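Long-range contacts in PppA (Pseudomonas aeruginosa, PDB 6JKV), which probably acts as a metal-dependent serine/threonine protein phosphatase of the PP2C family and is a key regulatory component of the type VI secretion system: residues A[24-29]-A[201-206]; A[240-245]-A[252-257]; A[55-60]-A[257-262]. One frame throughout, in Å; residues are numbered along the deposited sequence.

How the interactions relate
The three contacts are spread along one strand, 254-261, of a PP2C-type beta sandwich. Interaction 3 lies deepest: there the strand faces strand 56-63 of the other sheet. Interaction 2 uses the start of the same strand, where helix 234-247 covers it beside the manganese site, and shares Leu257 with interaction 3; the two centres are about 15 Å apart. Interaction 1 closes the far end, its centre about 13 Å from interaction 3 and 26 Å from interaction 2; Ser27 and Tyr28 probably hydrogen-bond with Phe262 there. Along the chain, the segments of interactions 1 and 3 alternate, whereas interaction 2 is nested inside the loop closed by interaction 3. Sequence-distant parts converge on the C-terminal strand.

Interaction 1 (A[24-29]-A[201-206]); sequences NSVSYY and LHVLPG
The hydroxyl of Tyr29 stands at Val203, where both methyls crowd round it: Tyr29 OH lies 3.4 Å from Val203 CG1 and equally near Val203 CG2. Its polar need is met from a third part of the chain, by a hydrogen bond with the carbonyl oxygen of Gly130. The two side chains come from opposite directions, and the ring meets CG1 obliquely, with Tyr29 CE1 4.1 Å from that methyl.

Val26 supplies the second half of the contact. CG1 of Val26 is anti to the backbone N (chi1 163°), which leaves CG2 beside that N and turned to the backbone of 203-205. Val26 CG2 is 3.6 Å from Val203 O and just as close to Pro205 N, and it also reaches Val203 CG1 at 3.8 Å. Further out, toward the surface, the proline ring rests against the start of the modelled chain: Pro205 CD comes to 3.1 Å from Asn24 O, while Pro205 CG touches the carbonyl oxygen of Ser25.

No hydrogen bond joins the two segments directly. Asn131 ties them together instead, its OD1 bonded to Val26 N and its backbone to Val203. Ala261 of strand 254-261 is touched by Val26, Tyr29 and Val203 alike. The contact thus joins the run-in to strand 29-36, where a classic beta bulge at Ser27 and Tyr28 faces Phe262, to the exit of strand 197-202, across the end of the sandwich. Apolar carbon thus meets methyls, a hydroxyl and carbonyl oxygens directly, while hydrogen bonds to Gly130, Asn131, Ala261 and Phe262 hold the two segments.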
loop_
_atom_site.group_PDB
_atom_site.type_symbol
_atom_site.label_atom_id
_atom_site.label_comp_id
_atom_site.label_asym_id
_atom_site.label_seq_id
_atom_site.Cartn_x
_atom_site.Cartn_y
_atom_site.Cartn_z
ATOM N N ASN A 24 2.125 -14.758 24.667
ATOM C CA ASN A 24 2.290 -14.727 23.169
ATOM C C ASN A 24 1.538 -13.547 22.545
ATOM O O ASN A 24 1.489 -13.478 21.305
ATOM C CB ASN A 24 1.856 -16.050 22.525
ATOM C CG ASN A 24 0.744 -16.742 23.284
ATOM O OD1 ASN A 24 -0.341 -16.180 23.455
ATOM N ND2 ASN A 24 1.029 -17.944 23.766
ATOM N N SER A 25 1.001 -12.627 23.343
ATOM C CA SER A 25 0.271 -11.462 22.799
ATOM C C SER A 25 1.274 -10.424 22.289
ATOM O O SER A 25 2.394 -10.344 22.816
ATOM C CB SER A 25 -0.707 -10.883 23.792
ATOM O OG SER A 25 -0.100 -10.619 25.046
ATOM N N VAL A 26 0.863 -9.670 21.276
ATOM C CA VAL A 26 1.689 -8.626 20.627
ATOM C C VAL A 26 1.638 -7.372 21.495
ATOM O O VAL A 26 0.530 -6.921 21.823
ATOM C CB VAL A 26 1.197 -8.365 19.195
ATOM C CG1 VAL A 26 1.723 -7.048 18.640
ATOM C CG2 VAL A 26 1.587 -9.528 18.293
ATOM N N SER A 27 2.806 -6.835 21.835
ATOM C CA SER A 27 2.968 -5.653 22.720
ATOM C C SER A 27 3.064 -4.357 21.907
ATOM O O SER A 27 2.424 -3.370 22.311
ATOM C CB SER A 27 4.185 -5.802 23.600
ATOM O OG SER A 27 4.114 -6.976 24.387
ATOM N N TYR A 28 3.852 -4.342 20.831
ATOM C CA TYR A 28 4.365 -3.092 20.216
ATOM C C TYR A 28 4.545 -3.280 18.714
ATOM O O TYR A 28 4.858 -4.397 18.272
ATOM C CB TYR A 28 5.692 -2.703 20.873
ATOM C CG TYR A 28 6.303 -1.402 20.411
ATOM C CD1 TYR A 28 5.804 -0.182 20.854
ATOM C CD2 TYR A 28 7.396 -1.384 19.556
ATOM C CE1 TYR A 28 6.374 1.016 20.456
ATOM C CE2 TYR A 28 7.970 -0.190 19.142
ATOM C CZ TYR A 28 7.457 1.014 19.592
ATOM O OH TYR A 28 8.030 2.187 19.195
ATOM N N TYR A 29 4.355 -2.195 17.967
ATOM C CA TYR A 29 4.555 -2.139 16.502
ATOM C C TYR A 29 5.605 -1.073 16.194
ATOM O O TYR A 29 5.407 0.070 16.590
ATOM C CB TYR A 29 3.235 -1.846 15.794
ATOM C CG TYR A 29 2.287 -3.019 15.744
ATOM C CD1 TYR A 29 2.438 -4.017 14.792
ATOM C CD2 TYR A 29 1.256 -3.147 16.663
ATOM C CE1 TYR A 29 1.577 -5.102 14.735
ATOM C CE2 TYR A 29 0.397 -4.234 16.631
ATOM C CZ TYR A 29 0.559 -5.215 15.668
ATOM O OH TYR A 29 -0.301 -6.272 15.674
ATOM N N LEU A 201 -5.937 -10.725 9.683
ATOM C CA LEU A 201 -4.645 -11.343 10.067
ATOM C C LEU A 201 -4.617 -11.517 11.580
ATOM O O LEU A 201 -5.010 -10.593 12.298
ATOM C CB LEU A 201 -3.488 -10.453 9.607
ATOM C CG LEU A 201 -3.352 -10.242 8.099
ATOM C CD1 LEU A 201 -2.426 -9.067 7.812
ATOM C CD2 LEU A 201 -2.838 -11.500 7.416
ATOM N N HIS A 202 -4.182 -12.688 12.028
ATOM C CA HIS A 202 -3.747 -12.929 13.418
ATOM C C HIS A 202 -2.252 -12.617 13.496
ATOM O O HIS A 202 -1.479 -13.225 12.753
ATOM C CB HIS A 202 -4.099 -14.354 13.836
ATOM C CG HIS A 202 -3.415 -14.793 15.084
ATOM N ND1 HIS A 202 -3.775 -14.333 16.343
ATOM C CD2 HIS A 202 -2.376 -15.629 15.269
ATOM C CE1 HIS A 202 -2.988 -14.876 17.247
ATOM N NE2 HIS A 202 -2.135 -15.682 16.619
ATOM N N VAL A 203 -1.881 -11.666 14.343
ATOM C CA VAL A 203 -0.477 -11.184 14.465
ATOM C C VAL A 203 0.194 -11.942 15.608
ATOM O O VAL A 203 -0.407 -12.047 16.693
ATOM C CB VAL A 203 -0.402 -9.667 14.697
ATOM C CG1 VAL A 203 1.025 -9.174 14.525
ATOM C CG2 VAL A 203 -1.360 -8.917 13.784
ATOM N N LEU A 204 1.391 -12.461 15.347
ATOM C CA LEU A 204 2.263 -13.055 16.383
ATOM C C LEU A 204 3.460 -12.145 16.615
ATOM O O LEU A 204 3.933 -11.489 15.684
ATOM C CB LEU A 204 2.729 -14.441 15.930
ATOM C CG LEU A 204 1.675 -15.540 15.990
ATOM C CD1 LEU A 204 2.236 -16.839 15.438
ATOM C CD2 LEU A 204 1.164 -15.720 17.414
ATOM N N PRO A 205 4.002 -12.110 17.854
ATOM C CA PRO A 205 5.270 -11.431 18.101
ATOM C C PRO A 205 6.325 -11.986 17.137
ATOM O O PRO A 205 6.407 -13.191 16.986
ATOM C CB PRO A 205 5.591 -11.756 19.567
ATOM C CG PRO A 205 4.237 -12.061 20.179
ATOM C CD PRO A 205 3.459 -12.742 19.069
ATOM N N GLY A 206 7.063 -11.092 16.483
ATOM C CA GLY A 206 8.118 -11.458 15.528
ATOM C C GLY A 206 7.645 -11.379 14.091
ATOM O O GLY A 206 8.511 -11.512 13.195
#

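Interaction 2 (A[240-245]-A[252-257]); sequences SLVHLG and DNITAL
No aromatic ring or planar side-chain group enters the contact of Ile254 and Ala256 with Leu241, Val242 and Gly245; no face or edge is used, and the side chains that meet across it are all aliphatic. The motif is a helix laid on a beta sheet, one outer layer of the alpha-beta-beta-alpha sandwich known from PP2C phosphatases. Helix segment 240-245 and strand segment 254-257 run nearly antiparallel, at 158°, with their axes 8.2 Å apart at closest approach.

Ile254 and Ala256, two residues apart on the strand, both direct their side chains at the helix. The longer one does most: CG1 of Ile254 stands anti to the backbone N (chi1 172°) and the chain goes on extended, carrying the end methyl right to the helix backbone. There Ile254 CD1 lies 4.0 Å from Val242 CA, and it also approaches the carbonyl oxygen of Leu241. The branch methyl of the same residue, Ile254 CG2, meets Val242 CG1 at 4.3 Å. Ala256 offers just its CB, which Leu241 CD1 approaches to 4.0 Å while Val242 CG2 flanks it more loosely.

Beside the contact, Leu241 also packs on Leu225 and Val228 of helix 222-229, while Val242 reaches Tyr34 and His36 of the adjacent strand 29-36. The loop leading into the strand carries Asp252, whose OD2 binds manganese together with Asp61 and Asp214, so a metal ligand lies two residues before the strand begins. On the helix side, Gly245 has no side chain to hold Ile254 off, and its bare CA lies 3.8 Å from Ile254 CD1.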
loop_
_atom_site.group_PDB
_atom_site.type_symbol
_atom_site.label_atom_id
_atom_site.label_comp_id
_atom_site.label_asym_id
_atom_site.label_seq_id
_atom_site.Cartn_x
_atom_site.Cartn_y
_atom_site.Cartn_z
ATOM N N SER A 240 17.037 -0.366 2.243
ATOM C CA SER A 240 17.733 -1.424 1.466
ATOM C C SER A 240 16.831 -1.890 0.317
ATOM O O SER A 240 17.350 -2.151 -0.790
ATOM C CB SER A 240 18.149 -2.561 2.336
ATOM O OG SER A 240 18.934 -2.093 3.420
ATOM N N LEU A 241 15.523 -1.980 0.552
ATOM C CA LEU A 241 14.567 -2.367 -0.516
ATOM C C LEU A 241 14.613 -1.333 -1.640
ATOM O O LEU A 241 14.772 -1.732 -2.814
ATOM C CB LEU A 241 13.158 -2.476 0.063
ATOM C CG LEU A 241 12.882 -3.714 0.908
ATOM C CD1 LEU A 241 11.579 -3.538 1.674
ATOM C CD2 LEU A 241 12.837 -4.958 0.034
ATOM N N VAL A 242 14.489 -0.053 -1.286
ATOM C CA VAL A 242 14.480 1.057 -2.275
ATOM C C VAL A 242 15.835 1.067 -2.995
ATOM O O VAL A 242 15.836 1.197 -4.237
ATOM C CB VAL A 242 14.138 2.402 -1.605
ATOM C CG1 VAL A 242 14.382 3.584 -2.528
ATOM C CG2 VAL A 242 12.702 2.400 -1.097
ATOM N N HIS A 243 16.938 0.886 -2.260
ATOM C CA HIS A 243 18.308 0.880 -2.839
ATOM C C HIS A 243 18.414 -0.230 -3.892
ATOM O O HIS A 243 18.950 0.044 -4.979
ATOM C CB HIS A 243 19.387 0.741 -1.757
ATOM C CG HIS A 243 20.736 0.414 -2.309
ATOM N ND1 HIS A 243 21.463 -0.698 -1.901
ATOM C CD2 HIS A 243 21.474 1.026 -3.258
ATOM C CE1 HIS A 243 22.604 -0.738 -2.557
ATOM N NE2 HIS A 243 22.634 0.309 -3.399
ATOM N N LEU A 244 17.945 -1.440 -3.574
ATOM C CA LEU A 244 17.978 -2.579 -4.528
ATOM C C LEU A 244 17.171 -2.208 -5.780
ATOM O O LEU A 244 17.677 -2.426 -6.902
ATOM C CB LEU A 244 17.421 -3.836 -3.857
ATOM C CG LEU A 244 17.230 -5.047 -4.772
ATOM C CD1 LEU A 244 18.546 -5.501 -5.390
ATOM C CD2 LEU A 244 16.585 -6.190 -4.013
ATOM N N GLY A 245 15.972 -1.652 -5.595
ATOM C CA GLY A 245 15.130 -1.178 -6.707
ATOM C C GLY A 245 15.861 -0.162 -7.560
ATOM O O GLY A 245 15.882 -0.320 -8.799
ATOM N N ASP A 252 9.758 2.858 -12.076
ATOM C CA ASP A 252 8.543 3.437 -11.447
ATOM C C ASP A 252 8.921 4.114 -10.125
ATOM O O ASP A 252 10.011 3.826 -9.590
ATOM C CB ASP A 252 7.487 2.348 -11.222
ATOM C CG ASP A 252 6.085 2.883 -10.986
ATOM O OD1 ASP A 252 5.916 4.121 -10.976
ATOM O OD2 ASP A 252 5.176 2.058 -10.810
ATOM N N ASN A 253 8.049 4.994 -9.624
ATOM C CA ASN A 253 8.085 5.458 -8.217
ATOM C C ASN A 253 8.143 4.199 -7.352
ATOM O O ASN A 253 7.375 3.261 -7.616
ATOM C CB ASN A 253 6.872 6.304 -7.836
ATOM C CG ASN A 253 6.666 7.518 -8.722
ATOM O OD1 ASN A 253 5.551 8.030 -8.814
ATOM N ND2 ASN A 253 7.728 7.999 -9.353
ATOM N N ILE A 254 9.037 4.164 -6.376
ATOM C CA ILE A 254 9.242 2.960 -5.533
ATOM C C ILE A 254 9.062 3.383 -4.082
ATOM O O ILE A 254 9.801 4.267 -3.632
ATOM C CB ILE A 254 10.613 2.308 -5.802
ATOM C CG1 ILE A 254 10.892 1.196 -4.792
ATOM C CG2 ILE A 254 11.728 3.341 -5.842
ATOM C CD1 ILE A 254 11.922 0.196 -5.270
ATOM N N THR A 255 8.084 2.782 -3.406
ATOM C CA THR A 255 7.794 3.059 -1.984
ATOM C C THR A 255 7.770 1.738 -1.218
ATOM O O THR A 255 7.203 0.755 -1.737
ATOM C CB THR A 255 6.476 3.821 -1.822
ATOM O OG1 THR A 255 6.551 4.988 -2.639
ATOM C CG2 THR A 255 6.211 4.207 -0.380
ATOM N N ALA A 256 8.374 1.731 -0.034
ATOM C CA ALA A 256 8.385 0.573 0.877
ATOM C C ALA A 256 8.062 1.067 2.283
ATOM O O ALA A 256 8.585 2.120 2.698
ATOM C CB ALA A 256 9.715 -0.138 0.818
ATOM N N LEU A 257 7.184 0.337 2.958
ATOM C CA LEU A 257 6.809 0.596 4.365
ATOM C C LEU A 257 6.832 -0.741 5.096
ATOM O O LEU A 257 6.108 -1.670 4.669
ATOM C CB LEU A 257 5.426 1.248 4.402
ATOM C CG LEU A 257 5.102 2.039 5.664
ATOM C CD1 LEU A 257 4.120 3.171 5.363
ATOM C CD2 LEU A 257 4.543 1.102 6.721
#

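Interaction 3 (A[55-60]-A[257-262]); sequences GLWVVA and LVVRAF
Strands 56-60 and 257-261 face each other from the two sheets of the sandwich, running nearly antiparallel at 159°, their axes 8.4 Å apart at closest approach, with no hydrogen bond between them. Trp57 and Val259 make a CH-pi interaction. Val259 CG2 stands 3.5 Å from the centroid of the five-membered ring of Trp57, only 9° off the ring normal, while Val259 CG1 lies over the six-membered part, 3.9 Å from Trp57 CZ2. On the opposite face of the indole lies the carbonyl carbon of Gly55. Chi1 puts CG of Trp57 beside the backbone N, and chi2 of -85° turns the ring so that its face meets the valine.

Leu257 packs next along the strand. Its CD2 meets Trp57 CB at 3.7 Å, its CD1 comes to 3.6 Å from Val58 O, and its CB slides past Val59 CG2.

The indole also meets the ring of Tyr29, touches Leu126 and Ala128 of strand 120-129, and makes a weak hydrogen bond from NE1 to Ser31 OG. Leu257 and Val259 thus face strand 56-63, whereas Val258 between them points away, and its CG2 packs on Leu241 CD1 of helix 234-247.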
loop_
_atom_site.group_PDB
_atom_site.type_symbol
_atom_site.label_atom_id
_atom_site.label_comp_id
_atom_site.label_asym_id
_atom_site.label_seq_id
_atom_site.Cartn_x
_atom_site.Cartn_y
_atom_site.Cartn_z
ATOM N N GLY A 55 -2.100 2.829 14.930
ATOM C CA GLY A 55 -2.047 1.456 14.395
ATOM C C GLY A 55 -2.395 1.419 12.918
ATOM O O GLY A 55 -3.088 0.498 12.518
ATOM N N LEU A 56 -1.926 2.395 12.140
ATOM C CA LEU A 56 -2.319 2.564 10.720
ATOM C C LEU A 56 -1.078 2.736 9.856
ATOM O O LEU A 56 -0.205 3.554 10.208
ATOM C CB LEU A 56 -3.226 3.784 10.557
ATOM C CG LEU A 56 -3.855 3.924 9.170
ATOM C CD1 LEU A 56 -4.685 2.700 8.824
ATOM C CD2 LEU A 56 -4.717 5.175 9.104
ATOM N N TRP A 57 -1.023 1.987 8.759
ATOM C CA TRP A 57 0.068 2.075 7.760
ATOM C C TRP A 57 -0.546 1.992 6.371
ATOM O O TRP A 57 -1.341 1.080 6.130
ATOM C CB TRP A 57 1.106 0.982 8.004
ATOM C CG TRP A 57 1.619 1.022 9.406
ATOM C CD1 TRP A 57 2.638 1.789 9.883
ATOM C CD2 TRP A 57 1.113 0.282 10.527
ATOM N NE1 TRP A 57 2.808 1.570 11.224
ATOM C CE2 TRP A 57 1.892 0.639 11.642
ATOM C CE3 TRP A 57 0.091 -0.655 10.690
ATOM C CZ2 TRP A 57 1.682 0.087 12.904
ATOM C CZ3 TRP A 57 -0.118 -1.201 11.939
ATOM C CH2 TRP A 57 0.662 -0.828 13.029
ATOM N N VAL A 58 -0.194 2.937 5.510
ATOM C CA VAL A 58 -0.854 3.110 4.194
ATOM C C VAL A 58 0.234 3.324 3.149
ATOM O O VAL A 58 1.188 4.065 3.425
ATOM C CB VAL A 58 -1.859 4.277 4.220
ATOM C CG1 VAL A 58 -2.463 4.514 2.845
ATOM C CG2 VAL A 58 -2.954 4.059 5.258
ATOM N N VAL A 59 0.074 2.683 1.996
ATOM C CA VAL A 59 0.793 3.037 0.747
ATOM C C VAL A 59 -0.247 3.225 -0.362
ATOM O O VAL A 59 -1.139 2.378 -0.487
ATOM C CB VAL A 59 1.836 1.975 0.384
ATOM C CG1 VAL A 59 2.432 2.235 -0.993
ATOM C CG2 VAL A 59 2.927 1.884 1.441
ATOM N N ALA A 60 -0.128 4.310 -1.128
ATOM C CA ALA A 60 -1.050 4.650 -2.232
ATOM C C ALA A 60 -0.248 5.003 -3.486
ATOM O O ALA A 60 0.584 5.915 -3.420
ATOM C CB ALA A 60 -1.957 5.783 -1.812
ATOM N N LEU A 257 7.184 0.337 2.958
ATOM C CA LEU A 257 6.809 0.596 4.365
ATOM C C LEU A 257 6.832 -0.741 5.096
ATOM O O LEU A 257 6.108 -1.670 4.669
ATOM C CB LEU A 257 5.426 1.248 4.402
ATOM C CG LEU A 257 5.102 2.039 5.664
ATOM C CD1 LEU A 257 4.120 3.171 5.363
ATOM C CD2 LEU A 257 4.543 1.102 6.721
ATOM N N VAL A 258 7.666 -0.840 6.131
ATOM C CA VAL A 258 7.858 -2.101 6.895
ATOM C C VAL A 258 7.323 -1.894 8.307
ATOM O O VAL A 258 7.598 -0.843 8.912
ATOM C CB VAL A 258 9.322 -2.578 6.877
ATOM C CG1 VAL A 258 9.579 -3.654 7.930
ATOM C CG2 VAL A 258 9.685 -3.089 5.495
ATOM N N VAL A 259 6.556 -2.870 8.778
ATOM C CA VAL A 259 6.000 -2.905 10.151
ATOM C C VAL A 259 6.489 -4.196 10.805
ATOM O O VAL A 259 6.419 -5.268 10.165
ATOM C CB VAL A 259 4.465 -2.821 10.135
ATOM C CG1 VAL A 259 3.885 -2.792 11.539
ATOM C CG2 VAL A 259 3.983 -1.615 9.345
ATOM N N ARG A 260 6.949 -4.092 12.046
ATOM C CA ARG A 260 7.403 -5.258 12.834
ATOM C C ARG A 260 6.642 -5.302 14.158
ATOM O O ARG A 260 6.584 -4.271 14.838
ATOM C CB ARG A 260 8.909 -5.195 13.083
ATOM C CG ARG A 260 9.428 -6.387 13.875
ATOM C CD ARG A 260 10.929 -6.368 13.990
ATOM N NE ARG A 260 11.580 -6.896 12.800
ATOM C CZ ARG A 260 11.720 -8.182 12.527
ATOM N NH1 ARG A 260 11.211 -9.097 13.341
ATOM N NH2 ARG A 260 12.372 -8.549 11.434
ATOM N N ALA A 261 6.109 -6.476 14.503
ATOM C CA ALA A 261 5.363 -6.722 15.753
ATOM C C ALA A 261 6.299 -7.314 16.808
ATOM O O ALA A 261 7.151 -8.149 16.441
ATOM C CB ALA A 261 4.202 -7.638 15.477
ATOM N N PHE A 262 6.120 -6.914 18.071
ATOM C CA PHE A 262 6.896 -7.433 19.231
ATOM C C PHE A 262 5.953 -7.979 20.303
ATOM O O PHE A 262 4.881 -7.414 20.418
ATOM C CB PHE A 262 7.804 -6.349 19.816
ATOM C CG PHE A 262 8.852 -5.823 18.868
ATOM C CD1 PHE A 262 8.524 -4.908 17.880
ATOM C CD2 PHE A 262 10.172 -6.244 18.967
ATOM C CE1 PHE A 262 9.488 -4.433 17.007
ATOM C CE2 PHE A 262 11.141 -5.758 18.099
ATOM C CZ PHE A 262 10.797 -4.853 17.120
#